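PDB 1YC9: multidrug resistance protein from Vibrio cholerae, which probably exports toxic compounds as the outer membrane channel of a multidrug efflux system, with puromycin and acriflavine among its possible substrates. Local coordinates for residues Val287-Phe292 with Ile313-Tyr318; Gly67-Phe72 with Arg119-Ala124; Ala281-Asp286 with Arg326-Leu331; Asn99-Leu104 with Gln296-Asp301; Ala125-Ala130 with Arg268-Ala273. The protein carries 1 engineered substitution. One frame throughout, in Å; residues are numbered along the deposited sequence.

Contact 1. Residues Val287-Phe292 with Ile313-Tyr318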
# COMPACT_ATOMS: atom_id res chain seq x y z
N VAL A 287 -39.32 -8.62 16.49
CA VAL A 287 -40.68 -8.18 16.69
C VAL A 287 -40.80 -6.76 16.08
O VAL A 287 -39.95 -5.91 16.36
CB VAL A 287 -41.11 -8.14 18.15
CG1 VAL A 287 -42.59 -7.72 18.25
CG2 VAL A 287 -40.91 -9.49 18.81
N THR A 288 -41.77 -6.58 15.20
CA THR A 288 -41.92 -5.34 14.44
C THR A 288 -43.34 -4.87 14.66
O THR A 288 -44.18 -5.59 15.26
CB THR A 288 -41.59 -5.54 12.96
OG1 THR A 288 -42.32 -6.69 12.53
CG2 THR A 288 -40.12 -5.91 12.76
N LEU A 289 -43.59 -3.61 14.35
CA LEU A 289 -44.91 -3.07 14.40
C LEU A 289 -45.11 -2.33 13.06
O LEU A 289 -44.19 -1.64 12.57
CB LEU A 289 -45.01 -2.07 15.54
CG LEU A 289 -46.34 -1.40 15.78
CD1 LEU A 289 -47.40 -2.28 16.37
CD2 LEU A 289 -46.03 -0.28 16.83
N SER A 290 -46.27 -2.56 12.46
CA SER A 290 -46.64 -1.91 11.19
C SER A 290 -48.02 -1.34 11.33
O SER A 290 -48.86 -1.84 12.08
CB SER A 290 -46.67 -2.95 10.01
OG SER A 290 -45.34 -3.33 9.79
N ALA A 291 -48.29 -0.31 10.55
CA ALA A 291 -49.58 0.26 10.54
C ALA A 291 -49.77 1.05 9.24
O ALA A 291 -48.80 1.49 8.62
CB ALA A 291 -49.81 1.18 11.78
N PHE A 292 -51.02 1.23 8.89
CA PHE A 292 -51.38 2.16 7.83
C PHE A 292 -52.73 2.70 8.02
O PHE A 292 -53.56 2.15 8.75
CB PHE A 292 -51.26 1.45 6.43
CG PHE A 292 -52.44 0.67 6.03
CD1 PHE A 292 -53.44 1.24 5.22
CD2 PHE A 292 -52.57 -0.65 6.40
CE1 PHE A 292 -54.55 0.51 4.84
CE2 PHE A 292 -53.63 -1.39 5.95
CZ PHE A 292 -54.62 -0.84 5.23
N ILE A 313 -53.20 -1.90 12.28
CA ILE A 313 -52.06 -1.83 13.10
C ILE A 313 -51.82 -3.20 13.70
O ILE A 313 -52.75 -3.85 14.14
CB ILE A 313 -52.25 -0.82 14.30
CG1 ILE A 313 -50.99 -0.77 15.09
CG2 ILE A 313 -53.48 -1.07 15.03
CD1 ILE A 313 -50.83 0.50 15.86
N GLY A 314 -50.56 -3.54 13.83
CA GLY A 314 -50.21 -4.69 14.66
C GLY A 314 -48.78 -5.13 14.65
O GLY A 314 -47.98 -4.81 13.77
N PRO A 315 -48.44 -5.85 15.70
CA PRO A 315 -47.10 -6.42 15.81
C PRO A 315 -47.00 -7.71 14.95
O PRO A 315 -48.04 -8.36 14.71
CB PRO A 315 -47.00 -6.71 17.30
CG PRO A 315 -48.34 -7.04 17.68
CD PRO A 315 -49.27 -6.17 16.88
N ALA A 316 -45.80 -7.99 14.46
CA ALA A 316 -45.49 -9.29 13.79
C ALA A 316 -44.22 -9.80 14.48
O ALA A 316 -43.40 -9.03 14.97
CB ALA A 316 -45.27 -9.10 12.33
N ILE A 317 -44.01 -11.12 14.51
CA ILE A 317 -42.77 -11.63 15.08
C ILE A 317 -42.26 -12.65 14.04
O ILE A 317 -43.07 -13.26 13.39
CB ILE A 317 -43.03 -12.23 16.47
CG1 ILE A 317 -41.79 -12.88 17.05
CG2 ILE A 317 -44.11 -13.32 16.43
CD1 ILE A 317 -41.84 -13.06 18.53
N TYR A 318 -40.97 -12.68 13.82
CA TYR A 318 -40.32 -13.68 12.98
C TYR A 318 -39.20 -14.29 13.80
O TYR A 318 -38.39 -13.59 14.40
CB TYR A 318 -39.79 -13.06 11.69
CG TYR A 318 -39.25 -14.16 10.76
CD1 TYR A 318 -40.14 -15.04 10.11
CD2 TYR A 318 -37.89 -14.41 10.65
CE1 TYR A 318 -39.66 -16.08 9.32
CE2 TYR A 318 -37.41 -15.46 9.88
CZ TYR A 318 -38.30 -16.29 9.21
OH TYR A 318 -37.81 -17.33 8.43
O HOH W 1 -41.06 -9.14 12.62

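Contact 2. Residues Gly67-Phe72 with Arg119-Ala124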
# COMPACT_ATOMS: atom_id res chain seq x y z
N GLY A 67 -28.20 5.39 13.09
CA GLY A 67 -29.16 5.77 14.11
C GLY A 67 -30.61 5.68 13.69
O GLY A 67 -31.50 5.41 14.53
N ALA A 68 -30.89 5.85 12.37
CA ALA A 68 -32.23 5.65 11.84
C ALA A 68 -32.83 4.28 12.12
O ALA A 68 -34.04 4.10 12.16
CB ALA A 68 -32.22 5.90 10.30
N ILE A 69 -32.01 3.28 12.34
CA ILE A 69 -32.55 1.95 12.60
C ILE A 69 -33.38 1.90 13.90
O ILE A 69 -34.22 1.03 14.08
CB ILE A 69 -31.39 0.93 12.68
CG1 ILE A 69 -31.87 -0.49 12.49
CG2 ILE A 69 -30.59 1.00 13.93
CD1 ILE A 69 -30.68 -1.49 12.45
N ARG A 70 -33.13 2.84 14.81
CA ARG A 70 -33.88 2.88 16.07
C ARG A 70 -35.12 3.79 16.02
O ARG A 70 -35.90 3.84 16.97
CB ARG A 70 -32.96 3.29 17.19
CG ARG A 70 -31.75 2.40 17.40
CD ARG A 70 -30.97 2.72 18.58
NE ARG A 70 -31.79 2.36 19.73
CZ ARG A 70 -31.47 2.60 20.98
NH1 ARG A 70 -30.31 3.20 21.27
NH2 ARG A 70 -32.37 2.23 21.91
N SER A 71 -35.33 4.52 14.93
CA SER A 71 -36.52 5.29 14.77
C SER A 71 -37.62 4.48 14.14
O SER A 71 -37.36 3.44 13.52
CB SER A 71 -36.25 6.57 13.93
OG SER A 71 -36.46 6.34 12.59
N PHE A 72 -38.84 5.00 14.19
CA PHE A 72 -39.88 4.56 13.27
C PHE A 72 -39.74 5.28 11.88
O PHE A 72 -39.01 6.26 11.75
CB PHE A 72 -41.26 4.66 13.85
CG PHE A 72 -41.63 5.99 14.41
CD1 PHE A 72 -41.78 7.08 13.61
CD2 PHE A 72 -41.90 6.12 15.74
CE1 PHE A 72 -42.19 8.30 14.11
CE2 PHE A 72 -42.31 7.30 16.24
CZ PHE A 72 -42.44 8.40 15.46
N ARG A 119 -29.88 -1.35 18.89
CA ARG A 119 -29.05 -0.53 19.71
C ARG A 119 -27.57 -0.86 19.48
O ARG A 119 -26.75 0.03 19.38
CB ARG A 119 -29.39 -0.76 21.17
CG ARG A 119 -28.58 0.16 22.05
CD ARG A 119 -29.02 0.11 23.50
NE ARG A 119 -28.74 -1.20 24.04
CZ ARG A 119 -28.96 -1.55 25.30
NH1 ARG A 119 -29.43 -0.66 26.16
NH2 ARG A 119 -28.68 -2.78 25.70
N ALA A 120 -27.21 -2.16 19.39
CA ALA A 120 -25.82 -2.51 19.20
C ALA A 120 -25.30 -1.98 17.88
O ALA A 120 -24.14 -1.59 17.75
CB ALA A 120 -25.65 -4.10 19.25
N ALA A 121 -26.18 -1.93 16.90
CA ALA A 121 -25.83 -1.39 15.58
C ALA A 121 -25.48 0.07 15.70
O ALA A 121 -24.49 0.53 15.13
CB ALA A 121 -26.95 -1.59 14.63
N VAL A 122 -26.26 0.79 16.49
CA VAL A 122 -25.94 2.20 16.66
C VAL A 122 -24.69 2.41 17.48
O VAL A 122 -23.89 3.24 17.11
CB VAL A 122 -27.14 2.99 17.22
CG1 VAL A 122 -26.77 4.44 17.45
CG2 VAL A 122 -28.27 2.82 16.30
N VAL A 123 -24.47 1.62 18.52
CA VAL A 123 -23.22 1.68 19.25
C VAL A 123 -21.97 1.40 18.40
O VAL A 123 -20.96 2.07 18.52
CB VAL A 123 -23.21 0.76 20.47
CG1 VAL A 123 -21.87 0.81 21.14
CG2 VAL A 123 -24.30 1.24 21.46
N ALA A 124 -22.11 0.44 17.50
CA ALA A 124 -21.06 0.12 16.56
C ALA A 124 -20.80 1.30 15.65
O ALA A 124 -19.66 1.68 15.47
CB ALA A 124 -21.44 -1.12 15.75

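Contact 3. Residues Ala281-Asp286 with Arg326-Leu331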
# COMPACT_ATOMS: atom_id res chain seq x y z
N ALA A 281 -27.87 -11.75 18.32
CA ALA A 281 -29.25 -11.37 18.44
C ALA A 281 -30.10 -11.78 17.25
O ALA A 281 -31.31 -11.89 17.36
CB ALA A 281 -29.35 -9.87 18.65
N GLN A 282 -29.45 -12.05 16.12
CA GLN A 282 -30.14 -12.53 14.93
C GLN A 282 -30.76 -13.92 15.09
O GLN A 282 -31.64 -14.29 14.34
CB GLN A 282 -29.21 -12.48 13.71
CG GLN A 282 -29.01 -11.07 13.19
CD GLN A 282 -28.02 -10.99 12.05
OE1 GLN A 282 -27.19 -11.91 11.84
NE2 GLN A 282 -28.10 -9.90 11.31
N PHE A 283 -30.30 -14.67 16.07
CA PHE A 283 -30.93 -15.94 16.40
C PHE A 283 -32.27 -15.81 17.14
O PHE A 283 -33.06 -16.76 17.16
CB PHE A 283 -29.97 -16.79 17.22
CG PHE A 283 -28.79 -17.36 16.43
CD1 PHE A 283 -27.62 -16.65 16.32
CD2 PHE A 283 -28.89 -18.62 15.80
CE1 PHE A 283 -26.54 -17.16 15.62
CE2 PHE A 283 -27.82 -19.14 15.12
CZ PHE A 283 -26.63 -18.41 15.04
N TYR A 284 -32.54 -14.63 17.70
CA TYR A 284 -33.70 -14.38 18.50
C TYR A 284 -34.85 -13.79 17.69
O TYR A 284 -34.63 -13.34 16.56
CB TYR A 284 -33.32 -13.43 19.66
CG TYR A 284 -32.45 -14.13 20.66
CD1 TYR A 284 -31.11 -14.35 20.40
CD2 TYR A 284 -32.98 -14.58 21.90
CE1 TYR A 284 -30.30 -15.01 21.32
CE2 TYR A 284 -32.18 -15.25 22.82
CZ TYR A 284 -30.83 -15.44 22.53
OH TYR A 284 -29.98 -16.09 23.40
N PRO A 285 -36.06 -13.89 18.22
CA PRO A 285 -37.23 -13.42 17.48
C PRO A 285 -37.13 -11.93 17.18
O PRO A 285 -36.70 -11.17 18.01
CB PRO A 285 -38.39 -13.74 18.39
CG PRO A 285 -37.91 -14.69 19.49
CD PRO A 285 -36.43 -14.54 19.51
N ASP A 286 -37.45 -11.55 15.96
CA ASP A 286 -37.58 -10.14 15.62
C ASP A 286 -39.02 -9.67 15.68
O ASP A 286 -39.88 -10.22 15.00
CB ASP A 286 -37.04 -9.99 14.22
CG ASP A 286 -36.48 -8.66 14.01
OD1 ASP A 286 -35.36 -8.54 13.43
OD2 ASP A 286 -37.14 -7.68 14.46
N ARG A 326 -26.52 -19.78 7.60
CA ARG A 326 -26.47 -18.33 7.38
C ARG A 326 -26.21 -17.64 8.73
O ARG A 326 -25.23 -16.87 8.84
CB ARG A 326 -27.77 -17.86 6.76
CG ARG A 326 -27.89 -16.37 6.52
CD ARG A 326 -28.99 -16.04 5.55
NE ARG A 326 -30.31 -16.58 5.93
CZ ARG A 326 -31.11 -16.13 6.90
NH1 ARG A 326 -30.77 -15.12 7.70
NH2 ARG A 326 -32.27 -16.72 7.08
N LEU A 327 -27.06 -17.89 9.72
CA LEU A 327 -26.90 -17.19 11.05
C LEU A 327 -25.61 -17.59 11.72
O LEU A 327 -24.91 -16.79 12.37
CB LEU A 327 -28.07 -17.46 11.96
CG LEU A 327 -29.38 -16.88 11.45
CD1 LEU A 327 -30.45 -17.15 12.45
CD2 LEU A 327 -29.30 -15.40 11.00
N GLU A 328 -25.27 -18.88 11.57
CA GLU A 328 -24.14 -19.45 12.26
C GLU A 328 -22.84 -18.90 11.66
O GLU A 328 -21.94 -18.51 12.39
CB GLU A 328 -24.15 -21.00 12.14
CG GLU A 328 -25.33 -21.64 12.79
CD GLU A 328 -26.57 -21.75 11.92
OE1 GLU A 328 -26.66 -21.17 10.77
OE2 GLU A 328 -27.52 -22.35 12.36
N GLY A 329 -22.75 -18.93 10.33
CA GLY A 329 -21.62 -18.41 9.62
C GLY A 329 -21.45 -16.90 9.87
O GLY A 329 -20.31 -16.44 9.91
N GLN A 330 -22.55 -16.16 9.96
CA GLN A 330 -22.49 -14.72 10.20
C GLN A 330 -21.90 -14.44 11.57
O GLN A 330 -21.06 -13.53 11.71
CB GLN A 330 -23.91 -14.12 10.10
CG GLN A 330 -24.26 -13.74 8.68
CD GLN A 330 -25.63 -13.06 8.52
OE1 GLN A 330 -25.90 -12.09 9.19
NE2 GLN A 330 -26.43 -13.53 7.60
N LEU A 331 -22.26 -15.28 12.54
CA LEU A 331 -21.70 -15.18 13.89
C LEU A 331 -20.21 -15.51 13.86
O LEU A 331 -19.41 -14.77 14.39
CB LEU A 331 -22.46 -16.07 14.86
CG LEU A 331 -21.94 -16.09 16.29
CD1 LEU A 331 -21.88 -14.66 16.91
CD2 LEU A 331 -22.77 -16.98 17.15

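Contact 4. Residues Asn99-Leu104 with Gln296-Asp301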
# COMPACT_ATOMS: atom_id res chain seq x y z
N ASN A 99 -61.42 -3.03 -14.36
CA ASN A 99 -61.90 -1.92 -13.52
C ASN A 99 -60.80 -1.11 -12.91
O ASN A 99 -59.73 -1.55 -12.82
CB ASN A 99 -62.84 -2.47 -12.45
CG ASN A 99 -64.02 -3.21 -13.05
OD1 ASN A 99 -64.02 -4.45 -13.14
ND2 ASN A 99 -65.04 -2.47 -13.47
N ASP A 100 -61.09 0.16 -12.54
CA ASP A 100 -60.11 1.01 -11.95
C ASP A 100 -60.23 0.98 -10.39
O ASP A 100 -61.34 0.90 -9.85
CB ASP A 100 -60.29 2.45 -12.43
CG ASP A 100 -61.63 2.99 -12.22
OD1 ASP A 100 -62.66 2.40 -12.64
OD2 ASP A 100 -61.76 4.16 -11.66
N TYR A 101 -59.07 1.01 -9.78
CA TYR A 101 -58.93 0.96 -8.30
C TYR A 101 -57.98 2.02 -7.91
O TYR A 101 -57.03 2.36 -8.63
CB TYR A 101 -58.34 -0.38 -7.92
CG TYR A 101 -59.22 -1.54 -8.24
CD1 TYR A 101 -59.18 -2.15 -9.49
CD2 TYR A 101 -60.01 -2.13 -7.28
CE1 TYR A 101 -60.00 -3.19 -9.78
CE2 TYR A 101 -60.81 -3.23 -7.55
CZ TYR A 101 -60.81 -3.77 -8.82
OH TYR A 101 -61.58 -4.90 -9.09
N GLY A 102 -58.11 2.56 -6.68
CA GLY A 102 -57.11 3.46 -6.25
C GLY A 102 -56.84 3.23 -4.74
O GLY A 102 -57.71 2.66 -4.03
N THR A 103 -55.66 3.63 -4.35
CA THR A 103 -55.31 3.66 -2.93
C THR A 103 -54.52 4.89 -2.60
O THR A 103 -53.81 5.50 -3.46
CB THR A 103 -54.50 2.43 -2.51
OG1 THR A 103 -53.16 2.48 -3.04
CG2 THR A 103 -55.07 1.16 -2.95
N LEU A 104 -54.60 5.32 -1.32
CA LEU A 104 -53.76 6.42 -0.90
C LEU A 104 -53.67 6.20 0.63
O LEU A 104 -54.70 6.18 1.27
CB LEU A 104 -54.48 7.75 -1.18
CG LEU A 104 -53.90 8.99 -0.53
CD1 LEU A 104 -52.45 9.24 -1.05
CD2 LEU A 104 -54.79 10.20 -0.79
N GLN A 296 -58.95 3.17 0.09
CA GLN A 296 -58.89 2.14 -0.97
C GLN A 296 -60.27 2.07 -1.57
O GLN A 296 -61.29 1.96 -0.88
CB GLN A 296 -58.45 0.80 -0.38
CG GLN A 296 -57.07 0.79 0.21
CD GLN A 296 -56.77 -0.47 1.00
OE1 GLN A 296 -57.69 -1.13 1.47
NE2 GLN A 296 -55.51 -0.81 1.09
N ALA A 297 -60.36 2.08 -2.93
CA ALA A 297 -61.62 2.01 -3.58
C ALA A 297 -61.59 1.36 -4.97
O ALA A 297 -60.60 1.51 -5.66
CB ALA A 297 -62.25 3.43 -3.67
N PHE A 298 -62.65 0.64 -5.23
CA PHE A 298 -63.09 0.23 -6.58
C PHE A 298 -63.71 1.50 -7.12
O PHE A 298 -64.74 1.95 -6.60
CB PHE A 298 -64.10 -0.88 -6.41
CG PHE A 298 -64.68 -1.38 -7.69
CD1 PHE A 298 -64.16 -2.51 -8.30
CD2 PHE A 298 -65.75 -0.74 -8.27
CE1 PHE A 298 -64.69 -2.98 -9.47
CE2 PHE A 298 -66.29 -1.24 -9.49
CZ PHE A 298 -65.75 -2.35 -10.04
N GLY A 299 -63.08 2.10 -8.11
CA GLY A 299 -63.52 3.33 -8.73
C GLY A 299 -62.75 4.49 -8.15
O GLY A 299 -62.97 4.87 -7.00
N LEU A 300 -61.83 5.06 -8.91
CA LEU A 300 -61.03 6.18 -8.44
C LEU A 300 -61.85 7.36 -7.99
O LEU A 300 -61.44 8.06 -7.04
CB LEU A 300 -60.09 6.68 -9.54
CG LEU A 300 -58.95 5.77 -9.89
CD1 LEU A 300 -58.25 6.47 -11.07
CD2 LEU A 300 -58.03 5.60 -8.69
N ASP A 301 -63.00 7.55 -8.63
CA ASP A 301 -63.92 8.65 -8.24
C ASP A 301 -64.62 8.36 -6.91
O ASP A 301 -65.34 9.19 -6.37
CB ASP A 301 -64.95 8.97 -9.30
CG ASP A 301 -65.68 7.78 -9.79
OD1 ASP A 301 -65.14 6.65 -9.80
OD2 ASP A 301 -66.83 7.87 -10.26

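Contact 5. Residues Ala125-Ala130 with Arg268-Ala273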
# COMPACT_ATOMS: atom_id res chain seq x y z
N ALA A 125 -21.86 1.92 15.16
CA ALA A 125 -21.69 3.04 14.24
C ALA A 125 -21.09 4.31 14.94
O ALA A 125 -20.30 5.04 14.34
CB ALA A 125 -23.03 3.39 13.62
N THR A 126 -21.49 4.54 16.16
CA THR A 126 -20.96 5.67 16.90
C THR A 126 -19.52 5.42 17.35
O THR A 126 -18.75 6.36 17.49
CB THR A 126 -21.82 5.99 18.12
OG1 THR A 126 -21.90 4.87 18.99
CG2 THR A 126 -23.23 6.25 17.71
N SER A 127 -19.17 4.13 17.57
CA SER A 127 -17.81 3.75 17.87
C SER A 127 -16.95 3.97 16.65
O SER A 127 -15.82 4.42 16.78
CB SER A 127 -17.75 2.29 18.35
OG SER A 127 -18.46 2.15 19.54
N GLU A 128 -17.48 3.67 15.47
CA GLU A 128 -16.77 3.98 14.23
C GLU A 128 -16.59 5.45 14.05
O GLU A 128 -15.55 5.93 13.58
CB GLU A 128 -17.47 3.42 12.98
CG GLU A 128 -17.36 1.89 12.97
CD GLU A 128 -15.98 1.34 12.62
OE1 GLU A 128 -15.02 2.14 12.32
OE2 GLU A 128 -15.86 0.06 12.66
N LEU A 129 -17.59 6.19 14.44
CA LEU A 129 -17.44 7.65 14.35
C LEU A 129 -16.35 8.14 15.30
O LEU A 129 -15.55 9.00 14.96
CB LEU A 129 -18.78 8.33 14.63
CG LEU A 129 -18.73 9.87 14.70
CD1 LEU A 129 -18.18 10.43 13.40
CD2 LEU A 129 -20.11 10.43 14.99
N ALA A 130 -16.32 7.62 16.51
CA ALA A 130 -15.26 8.00 17.44
C ALA A 130 -13.89 7.63 16.91
O ALA A 130 -12.91 8.37 17.08
CB ALA A 130 -15.48 7.37 18.86
N ARG A 268 -12.61 0.70 17.27
CA ARG A 268 -12.98 -0.22 16.21
C ARG A 268 -13.15 -1.62 16.77
O ARG A 268 -14.07 -2.36 16.32
CB ARG A 268 -11.99 -0.20 15.08
CG ARG A 268 -12.12 1.03 14.24
CD ARG A 268 -11.76 0.84 12.83
NE ARG A 268 -12.22 2.04 12.15
CZ ARG A 268 -11.45 3.05 11.85
NH1 ARG A 268 -11.99 4.12 11.23
NH2 ARG A 268 -10.14 3.02 12.15
N ALA A 269 -12.36 -1.94 17.77
CA ALA A 269 -12.54 -3.20 18.51
C ALA A 269 -13.88 -3.22 19.30
O ALA A 269 -14.63 -4.18 19.28
CB ALA A 269 -11.36 -3.50 19.39
N GLU A 270 -14.25 -2.08 19.92
CA GLU A 270 -15.60 -1.92 20.46
C GLU A 270 -16.73 -2.13 19.44
O GLU A 270 -17.69 -2.81 19.74
CB GLU A 270 -15.77 -0.55 21.13
CG GLU A 270 -17.09 -0.46 21.90
CD GLU A 270 -17.28 -1.61 22.86
OE1 GLU A 270 -16.36 -1.77 23.70
OE2 GLU A 270 -18.29 -2.38 22.75
N ALA A 271 -16.60 -1.53 18.26
CA ALA A 271 -17.58 -1.64 17.19
C ALA A 271 -17.73 -3.10 16.78
O ALA A 271 -18.86 -3.62 16.72
CB ALA A 271 -17.13 -0.81 16.02
N ALA A 272 -16.59 -3.78 16.62
CA ALA A 272 -16.58 -5.23 16.31
C ALA A 272 -17.25 -6.08 17.37
O ALA A 272 -17.96 -7.02 17.04
CB ALA A 272 -15.15 -5.73 16.02
N ALA A 273 -17.02 -5.79 18.66
CA ALA A 273 -17.65 -6.47 19.75
C ALA A 273 -19.16 -6.35 19.65
O ALA A 273 -19.89 -7.31 19.84
CB ALA A 273 -17.14 -5.88 21.12
O HOH W 2 -14.63 -2.21 13.67

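Contact 1. Residues Val287-Phe292 with Ile313-Tyr318
The carbonyl oxygen Ala316 O is approached by three groups. Thr288 N donates to it at 3.0 Å with a nearly straight N-H...O angle of 167°. Val287 CA adds a CA-H...O contact at 3.3 Å, and a water bound to Thr288 OG1 donates a weak bond. Thr288 holds OG1 between its backbone N and carbonyl carbon (chi1 50°), which places the hydroxyl beside Ala316 and lets the water span both residues.

The amide Ala316 N returns a bond to Thr288 O at 3.0 Å. Ser290 and Gly314 form the second reciprocal pair, so the two antiparallel strands, at 150°, are fixed in register. On the face bearing Val287, Leu289 and Ala291, methyl groups lead the contact: Val287 CG2 lies 3.7 Å from the Ile317 CD1 methyl, and Ala291 CB lies 4.0 Å from the Ile313 CG1 methylene. Leu289 CD1 reaches over the backbone of Gly314.

Strand 309-322 continues the sheet into a strand of the second subunit, as expected of the shared barrel of outer membrane factors. Within these segments cohesion comes mainly from four backbone bonds, with apolar contacts on one face and a water-bound hydroxyl on the other.

Contact 2. Residues Gly67-Phe72 with Arg119-Ala124
At the junction of helical and beta parts, the turn that leads from helix 47-67 toward strand 73-84 lies against the first turns of helix 117-183, with Ile69 and Arg70 packed on Arg119, Ala121 and Val122. The turn is compact: Arg70 N bonds to Gly67 O at 3.1 Å, and Ile69 and Arg70 both direct their CB atoms at the helix.

Val122 CG2 is the most shared atom of the contact. It meets Arg70 CD at 3.5 Å, Ile69 CG2 at 3.8 Å and Gly67 CA at 3.8 Å, so one methyl touches three residues of the turn. Ile69 also reaches the preceding helix residue with CD1, which lies 4.3 Å from Ala121 CB.

Arg70 runs its aliphatic part past Val122, then bends at chi3 (69°), and the guanidinium comes to rest with one face over the methylene chain of Arg119. Its NH1 stands 3.6 Å from Arg119 CG. The two guanidinium planes are turned 80° apart and do not stack; Arg70 NH2 remains 5.4 Å from Arg119 NE, a separation at which some mutual repulsion would be expected.

On another side of the turn, Ala68 packs on Thr323 of the third subunit. This is a helix-to-strand linker at the seam between the periplasmic helical barrel and the membrane-spanning beta barrel, the two-part architecture of outer membrane factors such as TolC.

Contact 3. Residues Ala281-Asp286 with Arg326-Leu331
Leu327 CB sits over one face of the Phe283 ring, offset toward the rim, in a CH-pi contact 3.8 Å from the ring centroid and 24° off the normal. The closest ring atom is Phe283 CZ, 3.5 Å from Leu327 CB. Two further helix residues meet the end of the ring: Leu331 CD2 lies 4.1 Å from Phe283 CE1, and Glu328 CG lies 4.1 Å from Phe283 CZ. The other end of Leu327 reaches the preceding residue, with CD1 3.6 Å from Gln282 O.

The phenyl gets there because Phe283 CG stands anti to its own carbonyl carbon (chi1 -72°), which sends the ring out from the turn to the helix. That turn is a type I beta turn, closed by Tyr284 N to Ala281 O at 3.0 Å, and it follows helix 260-281.

In the next shell, Thr323 OG1 takes the amide of Leu327 in a hydrogen bond, while Leu331 also packs on Ala279 and Gln280. Charged ties lie further out, from Asp286 to Lys117 in the same chain and from Arg326 to Asp73 of the second subunit. Around Phe283 the contact is dispersion and CH-pi in character, contacts that depend on shape more than on bond direction.

Contact 4. Residues Asn99-Leu104 with Gln296-Asp301
The ring of Phe298 directs its edge at the face of Tyr101 in an offset edge-to-face pair, with centroids 5.3 Å apart and planes at 89°. Phe298 CD1 makes the closest approach, 3.5 Å from Tyr101 CE2, and Tyr101 OH lies in the plane of the Phe298 ring at its edge. Phe298 CG is anti to the backbone N (chi1 178°), which carries the ring alongside strand 98-111 to Asn99, where CE1 also touches Asn99 CB at 3.5 Å.

Next to this pair along the strands, Gly102 and Ala297 form a hydrogen-bonded pair, with Gly102 N to Ala297 O at 2.9 Å. Beyond Phe298 the chain leaves the strand, and Asp100 follows it with two acceptors: its backbone O takes Gly299 N at 2.7 Å, and its carboxylate OD2 takes Leu300 N at 2.9 Å, almost straight at 169° but from above the carboxylate plane. Leu300 then folds back over Gly102, with CD2 3.4 Å from Gly102 CA, a tight fit.

Tyr89 of the second subunit packs on both Tyr101 and Phe298. Asp301 OD1 lies 4.6 Å from Asp100 OD2, a proximity that could raise the affinity of either carboxylate for a proton, although the amide of Leu300 would offset this at Asp100. One aspartate thus anchors the strand end through both backbone and side chain, while the aromatic pair secures the other face.

Contact 5. Residues Ala125-Ala130 with Arg268-Ala273
The charged interaction joins Glu128 and Arg268. Arg268 NE donates to Glu128 OE1 at 2.8 Å with an N-H...O angle of 153°, a salt bridge that uses the syn lone pair of the carboxylate and comes in at the guanidinium edge, slightly tilted from its plane. The bend of Glu128 at chi2 (-74°) swings the carboxylate across the gap, and the two side chains meet at about a right angle. Arg268 has a second acidic partner, since its NH2 forms a salt bridge with Glu135, so one guanidinium joins two acidic residues of helix 117-183.

A water supplies the second polar link. It donates to Glu128 OE2 at 2.8 Å and to Arg268 O at 2.7 Å. Both carboxylate oxygens are therefore engaged, one by a charged N-H and the other by water, which should restrain rotation of the group and favour its anionic form.

Van der Waals contacts fill the remainder. Ser127 CB faces Ala271 CB at 3.9 Å, and Glu128 OE2 lies 3.7 Å from the same Ala271 methyl. Ser127 OG lies 3.8 Å from Glu270 CG, but its hydrogen bond goes back to Val123 O within its own helix.

With such small residues facing each other, the axes come within 8.0 Å, running almost antiparallel at 170°. Around this pair, helix 47-67 packs on Ala125 and Leu129 of helix 117-183, while helix 326-391 lies against Ala269 and Ala272 of helix 260-281, placing the contact within the row of helices in the periplasmic barrel.

How the contacts relate
From the N terminus, contact 2 is the first to close, bringing helix 117-183 back to the turn after helix 47-67. Contact 4 opens within that span at strand 98-111, so the two cross. Contact 5 begins directly after contact 2, touches it through Ala124 and Ala271, and closes at helix 260-281, wholly inside the long loop of contact 4. Contact 3 starts at the end of that helix and encloses contact 1, which it meets where Tyr318 and Asp286 probably share a backbone bond. Contact 4 closes on strand 286-298, crossing contacts 1 and 3. Contacts 1 and 4 hold the sheet, contact 5 the helices, and contacts 2 and 3 the junction.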